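Local structure of putative sporulation-specific glycosylase YdhD (3CZ8) at residues Tyr41-Asp55 with Asn98-Tyr112. The protein is probably a glycoside hydrolase of family 18 that acts on glycosyl bonds in polysaccharides during sporulation. The protein carries 1 engineered substitution. Residues are numbered along the deposited sequence; the frame is centred on the assembly and turned at random. Where two conformers were deposited one is given.
Sequences YHIAPNGDIANQLND and NLVNNIYDLVSTRGY
Asn-98 opens the contact by reaching from helix 93-110 to the type I turn Ala-44 to Gly-47, in the loop that follows strand 35-42 of the family 18 TIM barrel. With CG anti to the backbone N (chi1 179°), its ND2 meets Asn-46 O at 2.8 Å, nearly straight along the N-H but above the carbonyl plane. Asn-46 OD1 meanwhile accepts from Asp-48 N, forming an Asx turn in the same loop. At Leu-99 the backbones come closest: Gly-47 O faces Leu-99 CA at 3.3 Å in a CA-H...O contact, and Leu-99 CD1 packs on Ile-43 CG2, next to Phe-119 and Val-89. Gly-47, whose positive phi suits glycine, lies directly against the helix here. One turn on, Asn-102 ND2 donates to Gly-47 O at 3.2 Å, and more weakly to Asp-48 OD2; its CB lies alongside Ile-49 CD1. Leu-106 then fills the middle of the interface. CD1 touches Ile-49 CD1, while CD2 sits over the centre of the Tyr-41 ring, 3.8 Å from its centroid, in a CH-pi contact. Leu-53 CG covers the opposite face of that ring toward its rim, so the tyrosine is sandwiched between two leucines. Arg-110 bends at chi2 and chi3, folding its guanidinium back to Asp-55, where NH2 and OD2 form a salt bridge of 3.0 Å. Past Gly-111, which leaves the helix with positive phi and bonds through its carbonyl to Trp-63, Tyr-112 returns to the interface. Together with Arg-110 it would probably favour the charged form of Asp-55. Tyr-41 OH also comes to Asp-55 OD1, so close that the exact length is doubtful. Tyr-112 OH donates to Asp-55 OD1 on its anti side, at 2.6 Å.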
ATOM      1  N   TYR A  41      11.374   4.582 -13.446  1.00 35.34           N
ATOM      2  CA  TYR A  41      12.722   4.652 -13.979  1.00 42.70           C
ATOM      3  C   TYR A  41      13.363   5.963 -13.632  1.00 34.77           C
ATOM      4  O   TYR A  41      12.732   6.962 -13.692  1.00 36.71           O
ATOM      5  CB  TYR A  41      12.707   4.518 -15.490  1.00 34.38           C
ATOM      6  CG  TYR A  41      12.341   3.168 -16.025  1.00 48.97           C
ATOM      7  CD1 TYR A  41      11.034   2.797 -16.158  1.00 33.22           C
ATOM      8  CD2 TYR A  41      13.311   2.275 -16.425  1.00 32.24           C
ATOM      9  CE1 TYR A  41      10.709   1.613 -16.643  1.00 41.17           C
ATOM     10  CE2 TYR A  41      12.994   1.093 -16.913  1.00 31.62           C
ATOM     11  CZ  TYR A  41      11.691   0.758 -17.025  1.00 49.93           C
ATOM     12  OH  TYR A  41      11.322  -0.446 -17.507  1.00 59.08           O
ATOM     13  N   HIS A  42      14.625   5.956 -13.275  1.00 27.97           N
ATOM     14  CA  HIS A  42      15.277   7.183 -12.934  1.00 31.62           C
ATOM     15  C   HIS A  42      16.428   7.557 -13.854  1.00 47.95           C
ATOM     16  O   HIS A  42      16.964   6.729 -14.546  1.00 40.89           O
ATOM     17  CB  HIS A  42      15.692   7.216 -11.462  1.00 40.33           C
ATOM     18  CG  HIS A  42      16.360   5.968 -11.000  1.00 43.85           C
ATOM     19  ND1 HIS A  42      15.664   4.855 -10.615  1.00 50.06           N
ATOM     20  CD2 HIS A  42      17.664   5.648 -10.890  1.00 45.92           C
ATOM     21  CE1 HIS A  42      16.505   3.899 -10.295  1.00 60.58           C
ATOM     22  NE2 HIS A  42      17.727   4.357 -10.455  1.00 49.44           N
ATOM     23  N   ILE A  43      16.792   8.826 -13.837  1.00 45.62           N
ATOM     24  CA  ILE A  43      17.707   9.383 -14.825  1.00 47.53           C
ATOM     25  C   ILE A  43      19.106   9.660 -14.264  1.00 51.61           C
ATOM     26  O   ILE A  43      19.281   9.862 -13.059  1.00 49.00           O
ATOM     27  CB  ILE A  43      17.118  10.665 -15.493  1.00 47.30           C
ATOM     28  CG1 ILE A  43      17.036  11.832 -14.499  1.00 45.21           C
ATOM     29  CG2 ILE A  43      15.742  10.367 -16.077  1.00 42.52           C
ATOM     30  CD1 ILE A  43      16.737  13.179 -15.133  1.00 38.83           C
ATOM     31  N   ALA A  44      20.091   9.645 -15.157  1.00 49.69           N
ATOM     32  CA  ALA A  44      21.462  10.016 -14.834  1.00 55.72           C
ATOM     33  C   ALA A  44      21.700  11.446 -15.338  1.00 55.99           C
ATOM     34  O   ALA A  44      20.942  11.917 -16.190  1.00 62.85           O
ATOM     35  CB  ALA A  44      22.434   9.024 -15.480  1.00 55.35           C
ATOM     36  N   PRO A  45      22.718  12.159 -14.796  1.00 59.01           N
ATOM     37  CA  PRO A  45      23.032  13.531 -15.244  1.00 54.49           C
ATOM     38  C   PRO A  45      23.316  13.705 -16.745  1.00 58.47           C
ATOM     39  O   PRO A  45      23.136  14.802 -17.279  1.00 56.37           O
ATOM     40  CB  PRO A  45      24.285  13.878 -14.439  1.00 60.44           C
ATOM     41  CG  PRO A  45      24.184  13.046 -13.222  1.00 63.10           C
ATOM     42  CD  PRO A  45      23.606  11.749 -13.689  1.00 45.64           C
ATOM     43  N   ASN A  46      23.747  12.636 -17.414  1.00 58.80           N
ATOM     44  CA  ASN A  46      23.997  12.681 -18.851  1.00 65.07           C
ATOM     45  C   ASN A  46      22.757  12.349 -19.689  1.00 70.81           C
ATOM     46  O   ASN A  46      22.806  12.344 -20.923  1.00 74.40           O
ATOM     47  CB  ASN A  46      25.192  11.791 -19.227  1.00 60.76           C
ATOM     48  CG  ASN A  46      24.913  10.303 -19.050  1.00 65.30           C
ATOM     49  OD1 ASN A  46      23.988   9.897 -18.345  1.00 75.38           O
ATOM     50  ND2 ASN A  46      25.732   9.481 -19.692  1.00 74.71           N
ATOM     51  N   GLY A  47      21.651  12.073 -19.004  1.00 67.39           N
ATOM     52  CA  GLY A  47      20.374  11.818 -19.656  1.00 55.05           C
ATOM     53  C   GLY A  47      20.070  10.351 -19.874  1.00 52.73           C
ATOM     54  O   GLY A  47      19.039  10.015 -20.443  1.00 54.07           O
ATOM     55  N   ASP A  48      20.964   9.471 -19.429  1.00 56.34           N
ATOM     56  CA  ASP A  48      20.723   8.030 -19.528  1.00 54.36           C
ATOM     57  C   ASP A  48      19.646   7.581 -18.547  1.00 47.44           C
ATOM     58  O   ASP A  48      19.399   8.241 -17.540  1.00 53.99           O
ATOM     59  CB  ASP A  48      22.014   7.243 -19.286  1.00 58.34           C
ATOM     60  CG  ASP A  48      22.902   7.170 -20.518  1.00 74.86           C
ATOM     61  OD1 ASP A  48      24.107   7.462 -20.392  1.00 82.25           O
ATOM     62  OD2 ASP A  48      22.404   6.817 -21.611  1.00 65.76           O
ATOM     63  N   ILE A  49      18.993   6.468 -18.857  1.00 47.20           N
ATOM     64  CA  ILE A  49      18.087   5.834 -17.913  1.00 48.36           C
ATOM     65  C   ILE A  49      18.912   4.845 -17.087  1.00 60.39           C
ATOM     66  O   ILE A  49      19.362   3.814 -17.601  1.00 58.49           O
ATOM     67  CB  ILE A  49      16.879   5.180 -18.621  1.00 44.52           C
ATOM     68  CG1 ILE A  49      16.021   6.269 -19.287  1.00 41.57           C
ATOM     69  CG2 ILE A  49      16.033   4.383 -17.625  1.00 42.22           C
ATOM     70  CD1 ILE A  49      15.025   5.761 -20.320  1.00 52.12           C
ATOM     71  N   ALA A  50      19.110   5.189 -15.813  1.00 60.72           N
ATOM     72  CA  ALA A  50      20.093   4.532 -14.943  1.00 55.22           C
ATOM     73  C   ALA A  50      19.757   3.093 -14.561  1.00 56.63           C
ATOM     74  O   ALA A  50      20.657   2.276 -14.363  1.00 60.46           O
ATOM     75  CB  ALA A  50      20.334   5.369 -13.694  1.00 59.85           C
ATOM     76  N   ASN A  51      18.467   2.790 -14.471  1.00 55.66           N
ATOM     77  CA  ASN A  51      18.008   1.473 -14.035  1.00 46.57           C
ATOM     78  C   ASN A  51      17.129   0.780 -15.063  1.00 50.38           C
ATOM     79  O   ASN A  51      16.797   1.347 -16.106  1.00 57.80           O
ATOM     80  CB  ASN A  51      17.216   1.602 -12.734  1.00 44.50           C
ATOM     81  CG  ASN A  51      15.917   2.386 -12.917  1.00 53.26           C
ATOM     82  OD1 ASN A  51      15.934   3.534 -13.355  1.00 55.32           O
ATOM     83  ND2 ASN A  51      14.792   1.769 -12.572  1.00 35.80           N
ATOM     84  N   GLN A  52      16.753  -0.454 -14.743  1.00 56.80           N
ATOM     85  CA  GLN A  52      15.739  -1.194 -15.483  1.00 64.20           C
ATOM     86  C   GLN A  52      14.765  -1.821 -14.489  1.00 58.21           C
ATOM     87  O   GLN A  52      15.049  -1.879 -13.289  1.00 64.26           O
ATOM     88  CB  GLN A  52      16.375  -2.250 -16.399  1.00 71.72           C
ATOM     89  CG  GLN A  52      17.405  -3.169 -15.735  1.00 75.73           C
ATOM     90  CD  GLN A  52      18.296  -3.902 -16.736  1.00 82.21           C
ATOM     91  OE1 GLN A  52      19.178  -4.672 -16.348  1.00 80.45           O
ATOM     92  NE2 GLN A  52      18.070  -3.665 -18.028  1.00 76.08           N
ATOM     93  N   LEU A  53      13.614  -2.266 -14.983  1.00 49.55           N
ATOM     94  CA  LEU A  53      12.598  -2.849 -14.120  1.00 53.08           C
ATOM     95  C   LEU A  53      12.191  -4.235 -14.577  1.00 54.85           C
ATOM     96  O   LEU A  53      12.358  -4.592 -15.744  1.00 52.52           O
ATOM     97  CB  LEU A  53      11.345  -1.970 -14.073  1.00 58.09           C
ATOM     98  CG  LEU A  53      11.335  -0.583 -13.436  1.00 52.24           C
ATOM     99  CD1 LEU A  53       9.924  -0.056 -13.537  1.00 48.63           C
ATOM    100  CD2 LEU A  53      11.791  -0.611 -11.989  1.00 58.44           C
ATOM    101  N   ASN A  54      11.644  -5.007 -13.644  1.00 57.19           N
ATOM    102  CA  ASN A  54      10.958  -6.242 -13.973  1.00 61.92           C
ATOM    103  C   ASN A  54       9.509  -5.906 -14.291  1.00 55.08           C
ATOM    104  O   ASN A  54       8.606  -6.190 -13.508  1.00 58.06           O
ATOM    105  CB  ASN A  54      11.067  -7.244 -12.821  1.00 65.10           C
ATOM    106  CG  ASN A  54      10.711  -8.661 -13.239  1.00 70.67           C
ATOM    107  OD1 ASN A  54      11.126  -9.136 -14.299  1.00 86.27           O
ATOM    108  ND2 ASN A  54       9.945  -9.348 -12.398  1.00 67.74           N
ATOM    109  N   ASP A  55       9.304  -5.287 -15.453  1.00 55.00           N
ATOM    110  CA  ASP A  55       8.011  -4.700 -15.804  1.00 53.71           C
ATOM    111  C   ASP A  55       7.248  -5.451 -16.890  1.00 52.11           C
ATOM    112  O   ASP A  55       6.058  -5.201 -17.098  1.00 50.76           O
ATOM    113  CB  ASP A  55       8.164  -3.213 -16.168  1.00 43.93           C
ATOM    114  CG  ASP A  55       9.165  -2.961 -17.304  1.00 68.12           C
ATOM    115  OD1 ASP A  55       9.345  -1.776 -17.658  1.00 57.19           O
ATOM    116  OD2 ASP A  55       9.769  -3.914 -17.848  1.00 65.97           O
ATOM    117  N   ASN A  98      19.556  13.151 -25.474  1.00 47.02           N
ATOM    118  CA  ASN A  98      19.850  11.779 -25.068  1.00 50.28           C
ATOM    119  C   ASN A  98      18.704  11.175 -24.258  1.00 47.09           C
ATOM    120  O   ASN A  98      18.315  10.037 -24.506  1.00 53.05           O
ATOM    121  CB  ASN A  98      21.165  11.711 -24.279  1.00 46.62           C
ATOM    122  CG  ASN A  98      21.504  10.303 -23.815  1.00 48.80           C
ATOM    123  OD1 ASN A  98      21.249   9.323 -24.516  1.00 59.11           O
ATOM    124  ND2 ASN A  98      22.093  10.200 -22.629  1.00 61.07           N
ATOM    125  N   LEU A  99      18.158  11.952 -23.322  1.00 45.67           N
ATOM    126  CA  LEU A  99      17.014  11.524 -22.512  1.00 42.01           C
ATOM    127  C   LEU A  99      15.750  11.306 -23.346  1.00 39.51           C
ATOM    128  O   LEU A  99      15.054  10.304 -23.160  1.00 45.31           O
ATOM    129  CB  LEU A  99      16.760  12.500 -21.347  1.00 45.17           C
ATOM    130  CG  LEU A  99      15.621  12.172 -20.367  1.00 36.33           C
ATOM    131  CD1 LEU A  99      15.756  10.772 -19.780  1.00 35.00           C
ATOM    132  CD2 LEU A  99      15.537  13.191 -19.254  1.00 34.58           C
ATOM    133  N   VAL A 100      15.474  12.232 -24.266  1.00 41.72           N
ATOM    134  CA  VAL A 100      14.336  12.120 -25.192  1.00 43.79           C
ATOM    135  C   VAL A 100      14.406  10.832 -26.034  1.00 45.42           C
ATOM    136  O   VAL A 100      13.414  10.097 -26.148  1.00 41.70           O
ATOM    137  CB  VAL A 100      14.191  13.400 -26.081  1.00 37.71           C
ATOM    138  CG1 VAL A 100      13.345  13.137 -27.317  1.00 45.51           C
ATOM    139  CG2 VAL A 100      13.579  14.543 -25.282  1.00 33.02           C
ATOM    140  N   ASN A 101      15.589  10.548 -26.578  1.00 45.89           N
ATOM    141  CA  ASN A 101      15.815   9.327 -27.355  1.00 49.60           C
ATOM    142  C   ASN A 101      15.721   8.057 -26.514  1.00 45.93           C
ATOM    143  O   ASN A 101      15.120   7.071 -26.950  1.00 47.75           O
ATOM    144  CB  ASN A 101      17.158   9.380 -28.102  1.00 46.07           C
ATOM    145  CG  ASN A 101      17.155  10.385 -29.245  1.00 37.47           C
ATOM    146  OD1 ASN A 101      16.154  10.553 -29.942  1.00 48.53           O
ATOM    147  ND2 ASN A 101      18.282  11.058 -29.436  1.00 56.72           N
ATOM    148  N   ASN A 102      16.304   8.093 -25.313  1.00 43.71           N
ATOM    149  CA  ASN A 102      16.247   6.963 -24.375  1.00 40.36           C
ATOM    150  C   ASN A 102      14.843   6.626 -23.899  1.00 43.23           C
ATOM    151  O   ASN A 102      14.511   5.450 -23.759  1.00 38.26           O
ATOM    152  CB  ASN A 102      17.147   7.209 -23.169  1.00 41.79           C
ATOM    153  CG  ASN A 102      18.616   7.124 -23.512  1.00 45.31           C
ATOM    154  OD1 ASN A 102      19.010   6.472 -24.484  1.00 51.35           O
ATOM    155  ND2 ASN A 102      19.439   7.794 -22.720  1.00 39.85           N
ATOM    156  N   ILE A 103      14.033   7.660 -23.654  1.00 42.31           N
ATOM    157  CA  ILE A 103      12.629   7.490 -23.259  1.00 39.92           C
ATOM    158  C   ILE A 103      11.834   6.835 -24.392  1.00 44.32           C
ATOM    159  O   ILE A 103      11.012   5.945 -24.144  1.00 45.74           O
ATOM    160  CB  ILE A 103      11.971   8.835 -22.817  1.00 39.39           C
ATOM    161  CG1 ILE A 103      12.445   9.251 -21.423  1.00 33.54           C
ATOM    162  CG2 ILE A 103      10.456   8.728 -22.799  1.00 25.50           C
ATOM    163  CD1 ILE A 103      12.168  10.712 -21.087  1.00 27.89           C
ATOM    164  N   TYR A 104      12.096   7.266 -25.628  1.00 49.21           N
ATOM    165  CA  TYR A 104      11.500   6.627 -26.804  1.00 43.28           C
ATOM    166  C   TYR A 104      11.938   5.169 -26.915  1.00 38.66           C
ATOM    167  O   TYR A 104      11.108   4.290 -27.153  1.00 38.85           O
ATOM    168  CB  TYR A 104      11.825   7.378 -28.107  1.00 51.69           C
ATOM    169  CG  TYR A 104      11.100   6.787 -29.300  1.00 44.94           C
ATOM    170  CD1 TYR A 104      11.701   5.809 -30.100  1.00 43.38           C
ATOM    171  CD2 TYR A 104       9.798   7.178 -29.609  1.00 37.06           C
ATOM    172  CE1 TYR A 104      11.027   5.246 -31.177  1.00 50.49           C
ATOM    173  CE2 TYR A 104       9.118   6.624 -30.687  1.00 49.23           C
ATOM    174  CZ  TYR A 104       9.737   5.659 -31.466  1.00 46.37           C
ATOM    175  OH  TYR A 104       9.068   5.109 -32.537  1.00 71.26           O
ATOM    176  N   ASP A 105      13.238   4.925 -26.746  1.00 40.31           N
ATOM    177  CA  ASP A 105      13.793   3.567 -26.799  1.00 49.36           C
ATOM    178  C   ASP A 105      13.206   2.684 -25.706  1.00 57.58           C
ATOM    179  O   ASP A 105      13.001   1.495 -25.924  1.00 59.86           O
ATOM    180  CB  ASP A 105      15.323   3.583 -26.692  1.00 49.25           C
ATOM    181  CG  ASP A 105      16.000   4.142 -27.938  1.00 52.89           C
ATOM    182  OD1 ASP A 105      17.208   4.451 -27.855  1.00 65.28           O
ATOM    183  OD2 ASP A 105      15.337   4.277 -28.989  1.00 46.59           O
ATOM    184  N   LEU A 106      12.931   3.280 -24.544  1.00 50.88           N
ATOM    185  CA  LEU A 106      12.285   2.586 -23.435  1.00 46.79           C
ATOM    186  C   LEU A 106      10.863   2.143 -23.771  1.00 38.43           C
ATOM    187  O   LEU A 106      10.521   0.983 -23.572  1.00 43.57           O
ATOM    188  CB  LEU A 106      12.275   3.457 -22.174  1.00 45.50           C
ATOM    189  CG  LEU A 106      12.083   2.716 -20.849  1.00 55.01           C
ATOM    190  CD1 LEU A 106      13.427   2.230 -20.327  1.00 70.53           C
ATOM    191  CD2 LEU A 106      11.408   3.610 -19.835  1.00 55.37           C
ATOM    192  N   VAL A 107      10.038   3.060 -24.277  1.00 39.38           N
ATOM    193  CA  VAL A 107       8.629   2.740 -24.551  1.00 40.45           C
ATOM    194  C   VAL A 107       8.409   1.835 -25.767  1.00 45.75           C
ATOM    195  O   VAL A 107       7.442   1.069 -25.806  1.00 36.32           O
ATOM    196  CB  VAL A 107       7.711   4.001 -24.627  1.00 42.38           C
ATOM    197  CG1 VAL A 107       7.669   4.690 -23.286  1.00 38.84           C
ATOM    198  CG2 VAL A 107       8.158   4.976 -25.716  1.00 37.16           C
ATOM    199  N   SER A 108       9.314   1.915 -26.740  1.00 48.63           N
ATOM    200  CA  SER A 108       9.222   1.091 -27.943  0.50 46.54           C
ATOM    201  C   SER A 108       9.694  -0.341 -27.697  1.00 49.64           C
ATOM    202  O   SER A 108       9.035  -1.289 -28.122  1.00 51.41           O
ATOM    203  CB  SER A 108       9.970   1.737 -29.114  0.50 37.84           C
ATOM    204  OG  SER A 108      11.241   2.221 -28.715  0.50 28.11           O
ATOM    205  N   THR A 109      10.829  -0.486 -27.007  1.00 55.89           N
ATOM    206  CA  THR A 109      11.383  -1.802 -26.669  1.00 55.87           C
ATOM    207  C   THR A 109      10.483  -2.544 -25.685  1.00 53.80           C
ATOM    208  O   THR A 109      10.062  -3.672 -25.952  1.00 55.92           O
ATOM    209  CB  THR A 109      12.802  -1.685 -26.075  1.00 61.30           C
ATOM    210  OG1 THR A 109      13.631  -0.929 -26.966  1.00 71.34           O
ATOM    211  CG2 THR A 109      13.428  -3.061 -25.848  1.00 82.06           C
ATOM    212  N   ARG A 110      10.170  -1.894 -24.566  1.00 47.74           N
ATOM    213  CA  ARG A 110       9.409  -2.526 -23.487  1.00 33.24           C
ATOM    214  C   ARG A 110       7.910  -2.621 -23.758  1.00 31.76           C
ATOM    215  O   ARG A 110       7.215  -3.415 -23.126  1.00 45.53           O
ATOM    216  CB  ARG A 110       9.677  -1.823 -22.150  1.00 35.44           C
ATOM    217  CG  ARG A 110      11.138  -1.858 -21.690  1.00 36.91           C
ATOM    218  CD  ARG A 110      11.406  -2.979 -20.684  1.00 62.93           C
ATOM    219  NE  ARG A 110      11.490  -4.305 -21.301  1.00 92.18           N
ATOM    220  CZ  ARG A 110      10.522  -5.220 -21.272  1.00 98.05           C
ATOM    221  NH1 ARG A 110      10.705  -6.393 -21.866  1.00 86.32           N
ATOM    222  NH2 ARG A 110       9.372  -4.968 -20.658  1.00 91.09           N
ATOM    223  N   GLY A 111       7.406  -1.816 -24.688  1.00 41.48           N
ATOM    224  CA  GLY A 111       5.999  -1.904 -25.092  1.00 30.24           C
ATOM    225  C   GLY A 111       5.010  -1.093 -24.268  1.00 44.92           C
ATOM    226  O   GLY A 111       3.833  -1.459 -24.151  1.00 37.79           O
ATOM    227  N   TYR A 112       5.477   0.019 -23.706  1.00 42.01           N
ATOM    228  CA  TYR A 112       4.596   0.946 -23.000  1.00 41.74           C
ATOM    229  C   TYR A 112       3.752   1.730 -23.996  1.00 32.52           C
ATOM    230  O   TYR A 112       4.141   1.888 -25.149  1.00 47.81           O
ATOM    231  CB  TYR A 112       5.415   1.917 -22.156  1.00 39.28           C
ATOM    232  CG  TYR A 112       5.938   1.358 -20.850  1.00 38.57           C
ATOM    233  CD1 TYR A 112       5.086   1.174 -19.758  1.00 38.34           C
ATOM    234  CD2 TYR A 112       7.289   1.048 -20.693  1.00 29.59           C
ATOM    235  CE1 TYR A 112       5.561   0.683 -18.549  1.00 31.59           C
ATOM    236  CE2 TYR A 112       7.776   0.554 -19.485  1.00 38.21           C
ATOM    237  CZ  TYR A 112       6.901   0.377 -18.417  1.00 37.38           C
ATOM    238  OH  TYR A 112       7.363  -0.111 -17.218  1.00 47.20           O
TER